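Bacteriocin immunity protein (Pseudomonas aeruginosa, PDB 4UHP) binds the DNase domain of pyocin AP41 in a very tight complex, probably protecting the producing cell from its own toxin. Local coordinates at residues Glu14-Phe22 and Arg37-Val48. Sequence-based numbering, arbitrary orientation.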
loop_
_atom_site.group_PDB
_atom_site.type_symbol
_atom_site.label_atom_id
_atom_site.label_comp_id
_atom_site.label_asym_id
_atom_site.label_seq_id
_atom_site.Cartn_x
_atom_site.Cartn_y
_atom_site.Cartn_z
ATOM N N GLU D 14 -20.163 -12.827 5.956
ATOM C CA GLU D 14 -18.865 -13.445 6.225
ATOM C C GLU D 14 -17.749 -12.796 5.419
ATOM O O GLU D 14 -16.627 -12.643 5.902
ATOM C CB GLU D 14 -18.908 -14.942 5.923
ATOM C CG GLU D 14 -19.639 -15.771 6.958
ATOM C CD GLU D 14 -19.789 -17.216 6.528
ATOM O OE1 GLU D 14 -19.572 -17.504 5.330
ATOM O OE2 GLU D 14 -20.126 -18.059 7.386
ATOM N N PHE D 15 -18.060 -12.428 4.181
ATOM C CA PHE D 15 -17.081 -11.805 3.303
ATOM C C PHE D 15 -16.819 -10.368 3.740
ATOM O O PHE D 15 -15.684 -9.891 3.692
ATOM C CB PHE D 15 -17.562 -11.850 1.853
ATOM C CG PHE D 15 -16.508 -11.480 0.851
ATOM C CD1 PHE D 15 -15.490 -12.365 0.540
ATOM C CD2 PHE D 15 -16.545 -10.254 0.208
ATOM C CE1 PHE D 15 -14.522 -12.032 -0.389
ATOM C CE2 PHE D 15 -15.581 -9.914 -0.720
ATOM C CZ PHE D 15 -14.569 -10.804 -1.020
ATOM N N LEU D 16 -17.878 -9.692 4.174
ATOM C CA LEU D 16 -17.772 -8.343 4.722
ATOM C C LEU D 16 -16.825 -8.322 5.916
ATOM O O LEU D 16 -16.088 -7.359 6.122
ATOM C CB LEU D 16 -19.152 -7.823 5.132
ATOM C CG LEU D 16 -19.206 -6.432 5.768
ATOM C CD1 LEU D 16 -18.767 -5.368 4.772
ATOM C CD2 LEU D 16 -20.599 -6.134 6.300
ATOM N N GLU D 17 -16.854 -9.400 6.694
ATOM C CA GLU D 17 -15.983 -9.568 7.852
ATOM C C GLU D 17 -14.508 -9.479 7.470
ATOM O O GLU D 17 -13.707 -8.871 8.185
ATOM C CB GLU D 17 -16.280 -10.907 8.531
ATOM C CG GLU D 17 -15.348 -11.266 9.671
ATOM C CD GLU D 17 -15.846 -12.450 10.477
ATOM O OE1 GLU D 17 -16.830 -13.090 10.048
ATOM O OE2 GLU D 17 -15.259 -12.733 11.542
ATOM N N ILE D 18 -14.156 -10.083 6.340
ATOM C CA ILE D 18 -12.790 -10.037 5.832
ATOM C C ILE D 18 -12.430 -8.638 5.340
ATOM O O ILE D 18 -11.334 -8.136 5.608
ATOM C CB ILE D 18 -12.580 -11.044 4.682
ATOM C CG1 ILE D 18 -12.790 -12.475 5.175
ATOM C CG2 ILE D 18 -11.196 -10.893 4.076
ATOM C CD1 ILE D 18 -12.581 -13.516 4.102
ATOM N N ILE D 19 -13.359 -8.012 4.622
ATOM C CA ILE D 19 -13.120 -6.692 4.050
ATOM C C ILE D 19 -12.898 -5.637 5.136
ATOM O O ILE D 19 -12.072 -4.735 4.980
ATOM C CB ILE D 19 -14.286 -6.257 3.144
ATOM C CG1 ILE D 19 -14.534 -7.310 2.063
ATOM C CG2 ILE D 19 -13.989 -4.916 2.501
ATOM C CD1 ILE D 19 -13.305 -7.618 1.229
ATOM N N GLU D 20 -13.619 -5.767 6.245
ATOM C CA GLU D 20 -13.491 -4.830 7.357
ATOM C C GLU D 20 -12.068 -4.806 7.915
ATOM O O GLU D 20 -11.639 -3.816 8.507
ATOM C CB GLU D 20 -14.486 -5.183 8.464
ATOM C CG GLU D 20 -15.929 -4.847 8.124
ATOM C CD GLU D 20 -16.916 -5.394 9.137
ATOM O OE1 GLU D 20 -16.539 -6.297 9.914
ATOM O OE2 GLU D 20 -18.074 -4.925 9.149
ATOM N N GLU D 21 -11.338 -5.896 7.712
ATOM C CA GLU D 21 -9.981 -6.016 8.227
ATOM C C GLU D 21 -9.019 -5.099 7.465
ATOM O O GLU D 21 -7.901 -4.846 7.912
ATOM C CB GLU D 21 -9.521 -7.477 8.159
ATOM C CG GLU D 21 -8.357 -7.816 9.076
ATOM C CD GLU D 21 -8.333 -9.281 9.487
ATOM O OE1 GLU D 21 -9.358 -9.974 9.309
ATOM O OE2 GLU D 21 -7.286 -9.740 9.989
ATOM N N PHE D 22 -9.466 -4.590 6.320
ATOM C CA PHE D 22 -8.681 -3.629 5.550
ATOM C C PHE D 22 -8.885 -2.198 6.050
ATOM O O PHE D 22 -8.389 -1.247 5.447
ATOM C CB PHE D 22 -9.035 -3.717 4.064
ATOM C CG PHE D 22 -8.622 -5.009 3.422
ATOM C CD1 PHE D 22 -7.354 -5.160 2.889
ATOM C CD2 PHE D 22 -9.501 -6.076 3.359
ATOM C CE1 PHE D 22 -6.971 -6.349 2.303
ATOM C CE2 PHE D 22 -9.124 -7.267 2.774
ATOM C CZ PHE D 22 -7.857 -7.405 2.245
ATOM N N ARG D 37 -0.284 -11.107 6.919
ATOM C CA ARG D 37 -1.692 -11.484 6.969
ATOM C C ARG D 37 -2.493 -10.683 5.949
ATOM O O ARG D 37 -3.326 -11.234 5.231
ATOM C CB ARG D 37 -2.279 -11.280 8.369
ATOM C CG ARG D 37 -3.803 -11.347 8.379
ATOM C CD ARG D 37 -4.385 -11.541 9.767
ATOM N NE ARG D 37 -5.841 -11.637 9.705
ATOM C CZ ARG D 37 -6.508 -12.761 9.462
ATOM N NH1 ARG D 37 -5.850 -13.897 9.271
ATOM N NH2 ARG D 37 -7.832 -12.752 9.415
ATOM N N MET D 38 -2.241 -9.380 5.885
ATOM C CA MET D 38 -2.943 -8.534 4.929
ATOM C C MET D 38 -2.539 -8.900 3.500
ATOM O O MET D 38 -3.366 -8.857 2.588
ATOM C CB MET D 38 -2.675 -7.056 5.216
ATOM C CG MET D 38 -3.105 -6.611 6.609
ATOM S SD MET D 38 -4.769 -7.163 7.063
ATOM C CE MET D 38 -5.754 -6.356 5.805
ATOM N N ASP D 39 -1.273 -9.273 3.313
ATOM C CA ASP D 39 -0.811 -9.792 2.029
ATOM C C ASP D 39 -1.666 -10.986 1.607
ATOM O O ASP D 39 -2.127 -11.062 0.469
ATOM C CB ASP D 39 0.664 -10.203 2.101
ATOM C CG ASP D 39 1.610 -9.012 2.071
ATOM O OD1 ASP D 39 1.141 -7.868 2.236
ATOM O OD2 ASP D 39 2.829 -9.220 1.892
ATOM N N LYS D 40 -1.881 -11.906 2.543
ATOM C CA LYS D 40 -2.674 -13.101 2.284
ATOM C C LYS D 40 -4.128 -12.762 1.959
ATOM O O LYS D 40 -4.733 -13.377 1.080
ATOM C CB LYS D 40 -2.623 -14.048 3.485
ATOM C CG LYS D 40 -3.428 -15.325 3.294
ATOM C CD LYS D 40 -3.576 -16.103 4.591
ATOM C CE LYS D 40 -4.471 -17.316 4.397
ATOM N NZ LYS D 40 -4.686 -18.060 5.668
ATOM N N LEU D 41 -4.682 -11.788 2.673
ATOM C CA LEU D 41 -6.081 -11.409 2.487
ATOM C C LEU D 41 -6.304 -10.733 1.137
ATOM O O LEU D 41 -7.313 -10.976 0.472
ATOM C CB LEU D 41 -6.545 -10.490 3.618
ATOM C CG LEU D 41 -6.612 -11.108 5.017
ATOM C CD1 LEU D 41 -7.178 -10.109 6.012
ATOM C CD2 LEU D 41 -7.437 -12.386 5.005
ATOM N N VAL D 42 -5.362 -9.884 0.740
ATOM C CA VAL D 42 -5.424 -9.209 -0.554
ATOM C C VAL D 42 -5.432 -10.203 -1.707
ATOM O O VAL D 42 -6.283 -10.137 -2.593
ATOM C CB VAL D 42 -4.236 -8.245 -0.757
ATOM C CG1 VAL D 42 -4.124 -7.841 -2.223
ATOM C CG2 VAL D 42 -4.377 -7.024 0.130
ATOM N N LYS D 43 -4.475 -11.123 -1.697
ATOM C CA LYS D 43 -4.338 -12.064 -2.797
ATOM C C LYS D 43 -5.492 -13.055 -2.791
ATOM O O LYS D 43 -5.898 -13.547 -3.840
ATOM C CB LYS D 43 -2.988 -12.781 -2.729
ATOM C CG LYS D 43 -1.796 -11.827 -2.810
ATOM C CD LYS D 43 -2.062 -10.710 -3.823
ATOM C CE LYS D 43 -0.790 -10.001 -4.257
ATOM N NZ LYS D 43 -0.804 -9.709 -5.717
ATOM N N HIS D 44 -6.032 -13.328 -1.608
ATOM C CA HIS D 44 -7.227 -14.156 -1.495
ATOM C C HIS D 44 -8.439 -13.432 -2.074
ATOM O O HIS D 44 -9.254 -14.031 -2.776
ATOM C CB HIS D 44 -7.492 -14.534 -0.038
ATOM C CG HIS D 44 -8.779 -15.268 0.169
ATOM N ND1 HIS D 44 -8.963 -16.574 -0.231
ATOM C CD2 HIS D 44 -9.949 -14.876 0.726
ATOM C CE1 HIS D 44 -10.190 -16.957 0.077
ATOM N NE2 HIS D 44 -10.809 -15.945 0.656
ATOM N N PHE D 45 -8.551 -12.143 -1.763
ATOM C CA PHE D 45 -9.607 -11.294 -2.305
ATOM C C PHE D 45 -9.607 -11.341 -3.829
ATOM O O PHE D 45 -10.636 -11.596 -4.455
ATOM C CB PHE D 45 -9.433 -9.849 -1.819
ATOM C CG PHE D 45 -10.432 -8.884 -2.401
ATOM C CD1 PHE D 45 -11.643 -8.655 -1.766
ATOM C CD2 PHE D 45 -10.158 -8.202 -3.578
ATOM C CE1 PHE D 45 -12.564 -7.768 -2.295
ATOM C CE2 PHE D 45 -11.078 -7.319 -4.116
ATOM C CZ PHE D 45 -12.281 -7.101 -3.471
ATOM N N GLU D 46 -8.441 -11.096 -4.418
ATOM C CA GLU D 46 -8.294 -11.104 -5.870
ATOM C C GLU D 46 -8.618 -12.469 -6.468
ATOM O O GLU D 46 -9.175 -12.569 -7.564
ATOM C CB GLU D 46 -6.874 -10.687 -6.257
ATOM C CG GLU D 46 -6.478 -9.333 -5.706
ATOM C CD GLU D 46 -5.036 -8.972 -5.994
ATOM O OE1 GLU D 46 -4.233 -9.879 -6.310
ATOM O OE2 GLU D 46 -4.710 -7.773 -5.900
ATOM N N GLU D 47 -8.271 -13.521 -5.736
ATOM C CA GLU D 47 -8.470 -14.883 -6.211
ATOM C C GLU D 47 -9.948 -15.256 -6.300
ATOM O O GLU D 47 -10.405 -15.750 -7.330
ATOM C CB GLU D 47 -7.742 -15.870 -5.297
ATOM C CG GLU D 47 -7.994 -17.331 -5.632
ATOM C CD GLU D 47 -7.300 -18.272 -4.668
ATOM O OE1 GLU D 47 -6.416 -17.807 -3.918
ATOM O OE2 GLU D 47 -7.641 -19.473 -4.657
ATOM N N VAL D 48 -10.692 -15.016 -5.225
ATOM C CA VAL D 48 -12.069 -15.498 -5.145
ATOM C C VAL D 48 -13.072 -14.595 -5.863
ATOM O O VAL D 48 -14.114 -15.067 -6.312
ATOM C CB VAL D 48 -12.523 -15.672 -3.677
ATOM C CG1 VAL D 48 -11.700 -16.750 -2.994
ATOM C CG2 VAL D 48 -12.430 -14.356 -2.920
#
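With Ile18 opposite Leu41 and Phe22 opposite Met38 in the backbone register, segments 14-22 and 37-48 run roughly antiparallel, the short axes of helices 14-19 and 37-48 inclined at 137° and 11.6 Å apart at closest approach. Ile18 CG2 meets Leu41 CD2, whose other methyl, CD1, lies against Glu21 CD. Phe22 reaches across with CG anti to its carbonyl carbon (chi1 -67°), laying one ring face against the Met38 methyl: Met38 CE lies 3.9 Å from the Phe22 ring centroid in a CH-pi contact, displaced toward the rim. Val42 CG2 meets the edge of the same ring, 3.5 Å from Phe22 CE1, and Leu41 CB approaches its CZ. Further along, Phe15 and Phe45 touch rim to rim, neither ring over the other's face, with Phe15 CZ 3.7 Å from Phe45 CD1; Ile19 CD1 also presses on Phe45. This is part of the four-helix fold of the colicin/pyocin immunity proteins; helix 56-59 covers Phe22, Val42 and Phe45, and helix 68-81 covers Ile19 and Phe45. Aromatic packing from the bound DNase chain reaches Phe22, Met38 and Val42. At one margin a salt bridge takes over: the extended Arg37 chain brings its guanidinium edge-on to the Glu21 carboxylate. Arg37 NH2 donates to Glu21 OE1 at 3.2 Å, on the syn side but 20° out of the carboxylate plane, while Arg37 NE points almost straight at Glu21 OE2, at a modelled separation too short to be taken literally.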